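Local coordinates for inositol monophosphatase family protein (Staphylococcus aureus subsp. aureus MSSA476, PDB 4I3Y) that probably hydrolyses inositol monophosphates to free inositol and phosphate in a magnesium-dependent reaction that lithium inhibits, at residues A[25-30]-A[127-132]; A[35-40]-A[48-53]. All coordinates share one frame; numbering follows the deposited sequence.

The chain enters through helix 12-35, and residues 25-30 lie on its second half. They are met by residues 127-132, the last two residues of strand 120-128 and the turn after it, so interaction 1 closes a long loop. It ties the N-terminal helix to the seven-stranded mixed sheet. The helix ends at M35, and residues 36-38 lead into strand 39-41. The chain then turns back through strand 48-50 into helix 51-67, and interaction 2 closes this short hairpin. Interaction 2 is nested within the loop of interaction 1. The centres are about 16 Å apart, the nearest atoms about 5 Å. Helix 51-67, whose first turn belongs to interaction 2, also touches I26 and I30 of interaction 1.

Interaction 1: residues A[25-30]-A[127-132]; sequences QIDNVI and YDYPHK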
ATOM      1  N   GLN A  25     -11.509   2.454 -21.559  1.00 26.88           N
ATOM      2  CA  GLN A  25     -10.741   3.050 -22.681  1.00 26.39           C
ATOM      3  C   GLN A  25      -9.830   4.250 -22.284  1.00 25.78           C
ATOM      4  O   GLN A  25      -9.061   4.781 -23.090  1.00 23.90           O
ATOM      5  CB  GLN A  25     -11.697   3.436 -23.783  1.00 32.10           C
ATOM      6  CG  GLN A  25     -12.607   4.583 -23.428  1.00 35.81           C
ATOM      7  CD  GLN A  25     -11.933   5.919 -23.702  1.00 42.71           C
ATOM      8  OE1 GLN A  25     -11.189   6.045 -24.697  1.00 38.36           O
ATOM      9  NE2 GLN A  25     -12.155   6.930 -22.798  1.00 40.61           N
ATOM     10  N   ILE A  26      -9.900   4.670 -21.025  1.00 24.60           N
ATOM     11  CA  ILE A  26      -8.910   5.589 -20.487  1.00 23.03           C
ATOM     12  C   ILE A  26      -7.506   4.854 -20.287  1.00 19.24           C
ATOM     13  O   ILE A  26      -6.501   5.506 -20.239  1.00 18.34           O
ATOM     14  CB  ILE A  26      -9.466   6.281 -19.196  1.00 26.15           C
ATOM     15  CG1 ILE A  26      -9.152   7.779 -19.165  1.00 27.01           C
ATOM     16  CG2 ILE A  26      -8.967   5.579 -17.947  1.00 26.99           C
ATOM     17  CD1 ILE A  26     -10.081   8.618 -20.006  1.00 25.09           C
ATOM     18  N   ASP A  27      -7.457   3.521 -20.215  1.00 18.52           N
ATOM     19  CA  ASP A  27      -6.201   2.759 -20.322  1.00 18.00           C
ATOM     20  C   ASP A  27      -5.331   3.144 -21.539  1.00 19.32           C
ATOM     21  O   ASP A  27      -4.121   3.071 -21.482  1.00 21.84           O
ATOM     22  CB  ASP A  27      -6.548   1.294 -20.505  1.00 19.24           C
ATOM     23  CG  ASP A  27      -7.133   0.672 -19.244  1.00 22.87           C
ATOM     24  OD1 ASP A  27      -7.367   1.390 -18.250  1.00 23.05           O
ATOM     25  OD2 ASP A  27      -7.351  -0.544 -19.247  1.00 25.50           O
ATOM     26  N   ASN A  28      -5.976   3.515 -22.647  1.00 20.30           N
ATOM     27  CA  ASN A  28      -5.305   3.886 -23.881  1.00 23.89           C
ATOM     28  C   ASN A  28      -4.717   5.294 -23.772  1.00 26.70           C
ATOM     29  O   ASN A  28      -3.694   5.595 -24.379  1.00 31.71           O
ATOM     30  CB  ASN A  28      -6.282   3.795 -25.050  1.00 22.33           C
ATOM     31  CG  ASN A  28      -6.789   2.382 -25.257  1.00 23.63           C
ATOM     32  OD1 ASN A  28      -6.081   1.431 -25.047  1.00 25.31           O
ATOM     33  ND2 ASN A  28      -8.012   2.256 -25.626  1.00 24.64           N
ATOM     34  N   VAL A  29      -5.332   6.135 -22.953  1.00 27.38           N
ATOM     35  CA  VAL A  29      -4.972   7.558 -22.854  1.00 25.54           C
ATOM     36  C   VAL A  29      -3.895   7.827 -21.784  1.00 25.05           C
ATOM     37  O   VAL A  29      -3.005   8.649 -21.968  1.00 20.32           O
ATOM     38  CB  VAL A  29      -6.238   8.389 -22.481  1.00 31.39           C
ATOM     39  CG1 VAL A  29      -5.964   9.894 -22.493  1.00 32.44           C
ATOM     40  CG2 VAL A  29      -7.435   8.037 -23.379  1.00 33.06           C
ATOM     41  N   ILE A  30      -4.009   7.182 -20.624  1.00 21.57           N
ATOM     42  CA  ILE A  30      -3.141   7.540 -19.484  1.00 20.27           C
ATOM     43  C   ILE A  30      -1.618   7.341 -19.648  1.00 19.18           C
ATOM     44  O   ILE A  30      -0.842   8.143 -19.116  1.00 16.85           O
ATOM     45  CB  ILE A  30      -3.603   6.854 -18.175  1.00 19.97           C
ATOM     46  CG1 ILE A  30      -4.909   7.492 -17.748  1.00 20.31           C
ATOM     47  CG2 ILE A  30      -2.666   7.174 -17.064  1.00 18.72           C
ATOM     48  CD1 ILE A  30      -5.746   6.589 -16.858  1.00 23.69           C
ATOM     49  N   TYR A 127     -11.687   3.254  -9.877  1.00 12.17           N
ATOM     50  CA  TYR A 127     -10.823   2.558 -10.836  1.00 13.36           C
ATOM     51  C   TYR A 127      -9.408   2.618 -10.375  1.00 13.35           C
ATOM     52  O   TYR A 127      -8.742   3.680 -10.552  1.00 13.38           O
ATOM     53  CB  TYR A 127     -10.926   3.147 -12.278  1.00 11.70           C
ATOM     54  CG  TYR A 127     -10.214   2.319 -13.345  1.00 13.70           C
ATOM     55  CD1 TYR A 127      -9.938   0.951 -13.152  1.00 12.89           C
ATOM     56  CD2 TYR A 127      -9.843   2.905 -14.583  1.00 12.57           C
ATOM     57  CE1 TYR A 127      -9.284   0.210 -14.117  1.00 12.55           C
ATOM     58  CE2 TYR A 127      -9.164   2.173 -15.567  1.00 12.45           C
ATOM     59  CZ  TYR A 127      -8.901   0.842 -15.324  1.00 12.92           C
ATOM     60  OH  TYR A 127      -8.271   0.132 -16.279  1.00 13.34           O
ATOM     61  N   ASP A 128      -8.936   1.486  -9.852  1.00 12.83           N
ATOM     62  CA  ASP A 128      -7.520   1.345  -9.494  1.00 14.02           C
ATOM     63  C   ASP A 128      -6.757   1.085 -10.781  1.00 15.54           C
ATOM     64  O   ASP A 128      -6.607  -0.071 -11.199  1.00 15.20           O
ATOM     65  CB  ASP A 128      -7.402   0.189  -8.532  1.00 15.28           C
ATOM     66  CG  ASP A 128      -5.971  -0.097  -8.093  1.00 16.31           C
ATOM     67  OD1 ASP A 128      -5.022   0.393  -8.655  1.00 17.12           O
ATOM     68  OD2 ASP A 128      -5.827  -0.881  -7.172  1.00 17.44           O
ATOM     69  N   TYR A 129      -6.331   2.166 -11.435  1.00 14.77           N
ATOM     70  CA  TYR A 129      -5.807   2.041 -12.781  1.00 15.37           C
ATOM     71  C   TYR A 129      -4.430   1.323 -12.768  1.00 16.29           C
ATOM     72  O   TYR A 129      -4.193   0.457 -13.617  1.00 17.44           O
ATOM     73  CB  TYR A 129      -5.748   3.378 -13.520  1.00 15.26           C
ATOM     74  CG  TYR A 129      -4.802   3.311 -14.703  1.00 15.44           C
ATOM     75  CD1 TYR A 129      -5.208   2.721 -15.901  1.00 16.05           C
ATOM     76  CD2 TYR A 129      -3.502   3.747 -14.596  1.00 14.96           C
ATOM     77  CE1 TYR A 129      -4.347   2.603 -16.963  1.00 16.42           C
ATOM     78  CE2 TYR A 129      -2.630   3.639 -15.650  1.00 15.43           C
ATOM     79  CZ  TYR A 129      -3.088   3.063 -16.830  1.00 16.42           C
ATOM     80  OH  TYR A 129      -2.261   2.886 -17.868  1.00 18.27           O
ATOM     81  N   PRO A 130      -3.537   1.651 -11.807  1.00 15.86           N
ATOM     82  CA  PRO A 130      -2.204   0.980 -11.854  1.00 16.51           C
ATOM     83  C   PRO A 130      -2.335  -0.551 -11.818  1.00 17.69           C
ATOM     84  O   PRO A 130      -1.482  -1.273 -12.382  1.00 17.35           O
ATOM     85  CB  PRO A 130      -1.491   1.506 -10.595  1.00 14.68           C
ATOM     86  CG  PRO A 130      -2.142   2.865 -10.388  1.00 14.89           C
ATOM     87  CD  PRO A 130      -3.605   2.630 -10.698  1.00 15.23           C
ATOM     88  N   HIS A 131      -3.404  -1.058 -11.202  1.00 18.16           N
ATOM     89  CA  HIS A 131      -3.534  -2.499 -11.104  1.00 18.99           C
ATOM     90  C   HIS A 131      -4.673  -3.017 -11.961  1.00 19.05           C
ATOM     91  O   HIS A 131      -4.999  -4.176 -11.856  1.00 18.29           O
ATOM     92  CB  HIS A 131      -3.564  -2.995  -9.644  1.00 23.22           C
ATOM     93  CG  HIS A 131      -2.222  -2.895  -8.990  1.00 28.77           C
ATOM     94  ND1 HIS A 131      -1.935  -1.963  -8.016  1.00 35.42           N
ATOM     95  CD2 HIS A 131      -1.049  -3.503  -9.280  1.00 31.46           C
ATOM     96  CE1 HIS A 131      -0.660  -2.051  -7.678  1.00 36.25           C
ATOM     97  NE2 HIS A 131      -0.096  -2.972  -8.443  1.00 41.50           N
ATOM     98  N   LYS A 132      -5.204  -2.167 -12.848  1.00 18.78           N
ATOM     99  CA  LYS A 132      -6.367  -2.490 -13.730  1.00 19.94           C
ATOM    100  C   LYS A 132      -7.494  -3.228 -12.969  1.00 18.93           C
ATOM    101  O   LYS A 132      -7.946  -4.266 -13.374  1.00 17.64           O
ATOM    102  CB  LYS A 132      -5.896  -3.262 -15.008  1.00 20.66           C
ATOM    103  CG  LYS A 132      -4.614  -2.691 -15.627  1.00 20.99           C
ATOM    104  CD  LYS A 132      -4.880  -1.486 -16.512  1.00 21.71           C
ATOM    105  CE  LYS A 132      -3.558  -0.863 -16.978  1.00 26.55           C
ATOM    106  NZ  LYS A 132      -2.593  -0.622 -15.840  1.00 24.83           N
TER
HETATM  107  O   HOH W   1      -2.627   1.322 -19.798  1.00 18.35           O
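D27 and Y127 make the one direct hydrogen bond between residues 25-30 and 127-132. Y127 OH donates to D27 OD1 at 2.5 Å, on the syn lone pair. OD1 lies at the edge of the Y127 ring, and the carboxylate and ring planes are nearly coplanar, 24° apart. K24 also hydrogen-bonds to Y127 OH. D27 OD1 reaches the edge of a second ring, 3.5 Å from Y129 CD1. A water links the two sides: it donates to D27 O and lies 2.5 Å from Y129 OH.

Apolar contacts pack helix 12-35 against the end of strand 120-128 and the type I beta turn, Y129 to K132, that leads into its antiparallel neighbour, strand 133-138. I30 makes a CH-pi contact, with CD1 4.0 Å from the centroid of the Y129 ring and almost on its normal. I30 CG2 meets Y129 CE2 at 3.8 Å. I26 CG2 is at the edge of the Y127 ring.

The K132 chain bends at chi2 and chi4, bringing NZ back over the opposite face of the Y129 ring, toward its rim. There NZ donates to Y129 O at 2.9 Å. K132 N reaches the same oxygen from the other face of its carbonyl plane.

Interaction 2: residues A[35-40]-A[48-53]; sequences MEMTTE and LVTNVD
T39 and T50 face each other as an antiparallel non-hydrogen-bonded pair, their CA atoms 4.4 Å apart. They belong to the beta hairpin of strands 39-41 and 48-50, whose second strand runs straight into helix 51-67. Next to them, E40 and V49 form the hydrogen-bonded pair. E40 N donates to V49 O at 2.7 Å, and this bond is nearly straight, at 175°. V49 N returns a bond to E40 O. N51 N donates to T38 O at 3.2 Å, a single bond past the last bridge, made by the first residue of the helix.

The side chain of T50 works on both sides of this joint. Its CB lies 3.1 Å from T38 O, close beside the carbonyl that receives N51 N. From CB the two branches part. CG2 lies 3.6 Å from both T38 O and T39 OG1, with M37 CG a little farther off. With chi1 at 70°, OG1 sits between the backbone N and the carbonyl carbon, within range of V52 N and D53 OD1. It accepts a weak bond from V52 N.

T39 and T50 lie on one face of the hairpin, and T39 CG2 touches L48 CG. V103 of helix 99-105 packs against both threonines. V49 points to the other face with E40, and its side chain is about 6 Å from a bound magnesium ion.

T50 and D53 form a capping box at the N terminus of helix 51-67. D53 OD2 is held by T99. D53 OD1 takes two donors: T50 OG1 at 2.6 Å, nearly in line with the C-O bond, and T50 N, from above the carboxylate plane at 2.8 Å.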
ATOM      1  N   MET A  35       3.653   9.822 -19.442  1.00 33.62           N
ATOM      2  CA  MET A  35       4.926  10.132 -20.104  1.00 38.22           C
ATOM      3  C   MET A  35       5.209  11.638 -20.175  1.00 35.22           C
ATOM      4  O   MET A  35       6.346  12.031 -20.094  1.00 32.27           O
ATOM      5  CB  MET A  35       5.031   9.506 -21.512  1.00 46.09           C
ATOM      6  CG  MET A  35       5.069   7.971 -21.540  1.00 56.70           C
ATOM      7  SD  MET A  35       5.101   7.143 -23.179  1.00 76.20           S
ATOM      8  CE  MET A  35       3.496   7.423 -23.932  1.00 60.34           C
ATOM      9  N   GLU A  36       4.179  12.473 -20.308  1.00 31.37           N
ATOM     10  CA  GLU A  36       4.367  13.919 -20.420  1.00 31.94           C
ATOM     11  C   GLU A  36       3.803  14.677 -19.203  1.00 29.39           C
ATOM     12  O   GLU A  36       3.281  15.783 -19.321  1.00 26.94           O
ATOM     13  CB  GLU A  36       3.775  14.425 -21.757  1.00 35.28           C
ATOM     14  CG  GLU A  36       2.263  14.235 -21.902  1.00 45.41           C
ATOM     15  CD  GLU A  36       1.733  14.451 -23.329  1.00 50.82           C
ATOM     16  OE1 GLU A  36       0.503  14.657 -23.491  1.00 46.94           O
ATOM     17  OE2 GLU A  36       2.539  14.402 -24.286  1.00 51.05           O
ATOM     18  N   MET A  37       3.929  14.070 -18.024  1.00 28.54           N
ATOM     19  CA  MET A  37       3.350  14.609 -16.816  1.00 26.15           C
ATOM     20  C   MET A  37       3.976  15.952 -16.432  1.00 25.67           C
ATOM     21  O   MET A  37       5.187  16.161 -16.470  1.00 23.01           O
ATOM     22  CB  MET A  37       3.465  13.606 -15.675  1.00 25.17           C
ATOM     23  CG  MET A  37       2.831  14.061 -14.391  1.00 26.76           C
ATOM     24  SD  MET A  37       2.602  12.668 -13.256  1.00 32.59           S
ATOM     25  CE  MET A  37       4.246  12.158 -12.795  1.00 28.61           C
ATOM     26  N   THR A  38       3.082  16.851 -16.059  1.00 23.46           N
ATOM     27  CA  THR A  38       3.383  18.159 -15.641  1.00 25.57           C
ATOM     28  C   THR A  38       2.559  18.423 -14.339  1.00 24.69           C
ATOM     29  O   THR A  38       1.413  17.942 -14.177  1.00 20.42           O
ATOM     30  CB  THR A  38       3.027  19.134 -16.814  1.00 28.74           C
ATOM     31  OG1 THR A  38       3.326  20.435 -16.397  1.00 36.91           O
ATOM     32  CG2 THR A  38       1.566  19.138 -17.192  1.00 23.88           C
ATOM     33  N   THR A  39       3.155  19.133 -13.390  1.00 27.32           N
ATOM     34  CA  THR A  39       2.555  19.293 -12.066  1.00 28.98           C
ATOM     35  C   THR A  39       2.340  20.747 -11.730  1.00 28.54           C
ATOM     36  O   THR A  39       3.187  21.556 -12.034  1.00 23.15           O
ATOM     37  CB  THR A  39       3.457  18.681 -10.993  1.00 33.57           C
ATOM     38  OG1 THR A  39       3.475  17.267 -11.189  1.00 32.26           O
ATOM     39  CG2 THR A  39       2.909  18.990  -9.613  1.00 33.49           C
ATOM     40  N   GLU A  40       1.187  21.066 -11.132  1.00 26.30           N
ATOM     41  CA  GLU A  40       0.967  22.404 -10.560  1.00 27.11           C
ATOM     42  C   GLU A  40       0.525  22.278  -9.112  1.00 23.83           C
ATOM     43  O   GLU A  40       0.188  21.175  -8.676  1.00 22.26           O
ATOM     44  CB  GLU A  40      -0.086  23.158 -11.404  1.00 27.58           C
ATOM     45  CG  GLU A  40       0.445  23.583 -12.757  1.00 37.14           C
ATOM     46  CD  GLU A  40       1.724  24.442 -12.633  1.00 52.28           C
ATOM     47  OE1 GLU A  40       1.915  25.159 -11.590  1.00 58.99           O
ATOM     48  OE2 GLU A  40       2.548  24.401 -13.590  1.00 59.97           O
ATOM     49  N   LEU A  48      -1.152  18.973  -4.908  1.00 22.57           N
ATOM     50  CA  LEU A  48      -0.750  18.837  -6.339  1.00 19.64           C
ATOM     51  C   LEU A  48      -1.917  18.602  -7.327  1.00 18.35           C
ATOM     52  O   LEU A  48      -2.934  18.022  -6.961  1.00 15.46           O
ATOM     53  CB  LEU A  48       0.223  17.674  -6.462  1.00 20.91           C
ATOM     54  CG  LEU A  48       1.710  17.944  -6.352  1.00 24.70           C
ATOM     55  CD1 LEU A  48       2.023  19.125  -5.477  1.00 23.87           C
ATOM     56  CD2 LEU A  48       2.531  16.704  -5.997  1.00 21.78           C
ATOM     57  N   VAL A  49      -1.729  19.023  -8.578  1.00 16.47           N
ATOM     58  CA  VAL A  49      -2.642  18.695  -9.688  1.00 17.92           C
ATOM     59  C   VAL A  49      -1.803  18.528 -10.944  1.00 18.67           C
ATOM     60  O   VAL A  49      -0.809  19.242 -11.123  1.00 20.18           O
ATOM     61  CB  VAL A  49      -3.836  19.716  -9.893  1.00 19.81           C
ATOM     62  CG1 VAL A  49      -3.376  21.161 -10.177  1.00 16.99           C
ATOM     63  CG2 VAL A  49      -4.723  19.263 -11.045  1.00 19.23           C
ATOM     64  N   THR A  50      -2.116  17.517 -11.750  1.00 17.27           N
ATOM     65  CA  THR A  50      -1.317  17.335 -12.962  1.00 18.26           C
ATOM     66  C   THR A  50      -2.194  17.410 -14.209  1.00 19.28           C
ATOM     67  O   THR A  50      -3.413  17.537 -14.124  1.00 18.39           O
ATOM     68  CB  THR A  50      -0.609  15.967 -12.976  1.00 17.37           C
ATOM     69  OG1 THR A  50      -1.579  14.922 -13.164  1.00 15.01           O
ATOM     70  CG2 THR A  50       0.208  15.758 -11.646  1.00 14.53           C
ATOM     71  N   ASN A  51      -1.539  17.310 -15.352  1.00 21.54           N
ATOM     72  CA  ASN A  51      -2.190  17.245 -16.629  1.00 21.59           C
ATOM     73  C   ASN A  51      -2.999  15.972 -16.713  1.00 21.59           C
ATOM     74  O   ASN A  51      -4.001  15.935 -17.423  1.00 22.03           O
ATOM     75  CB  ASN A  51      -1.136  17.246 -17.718  1.00 21.62           C
ATOM     76  CG  ASN A  51      -0.316  15.982 -17.702  1.00 25.97           C
ATOM     77  OD1 ASN A  51      -0.364  15.193 -18.658  1.00 30.89           O
ATOM     78  ND2 ASN A  51       0.432  15.755 -16.621  1.00 22.12           N
ATOM     79  N   VAL A  52      -2.591  14.930 -15.972  1.00 20.72           N
ATOM     80  CA  VAL A  52      -3.372  13.697 -15.940  1.00 18.09           C
ATOM     81  C   VAL A  52      -4.745  13.965 -15.281  1.00 17.55           C
ATOM     82  O   VAL A  52      -5.811  13.613 -15.843  1.00 17.75           O
ATOM     83  CB  VAL A  52      -2.636  12.557 -15.217  1.00 18.34           C
ATOM     84  CG1 VAL A  52      -3.502  11.290 -15.137  1.00 17.83           C
ATOM     85  CG2 VAL A  52      -1.248  12.286 -15.834  1.00 20.41           C
ATOM     86  N   ASP A  53      -4.730  14.547 -14.075  1.00 16.54           N
ATOM     87  CA  ASP A  53      -5.982  14.928 -13.413  1.00 15.67           C
ATOM     88  C   ASP A  53      -6.845  15.768 -14.383  1.00 16.82           C
ATOM     89  O   ASP A  53      -8.019  15.473 -14.579  1.00 16.03           O
ATOM     90  CB  ASP A  53      -5.748  15.797 -12.141  1.00 14.39           C
ATOM     91  CG  ASP A  53      -4.757  15.197 -11.147  1.00 15.58           C
ATOM     92  OD1 ASP A  53      -3.525  15.085 -11.478  1.00 15.57           O
ATOM     93  OD2 ASP A  53      -5.227  14.849 -10.011  1.00 14.61           O
TER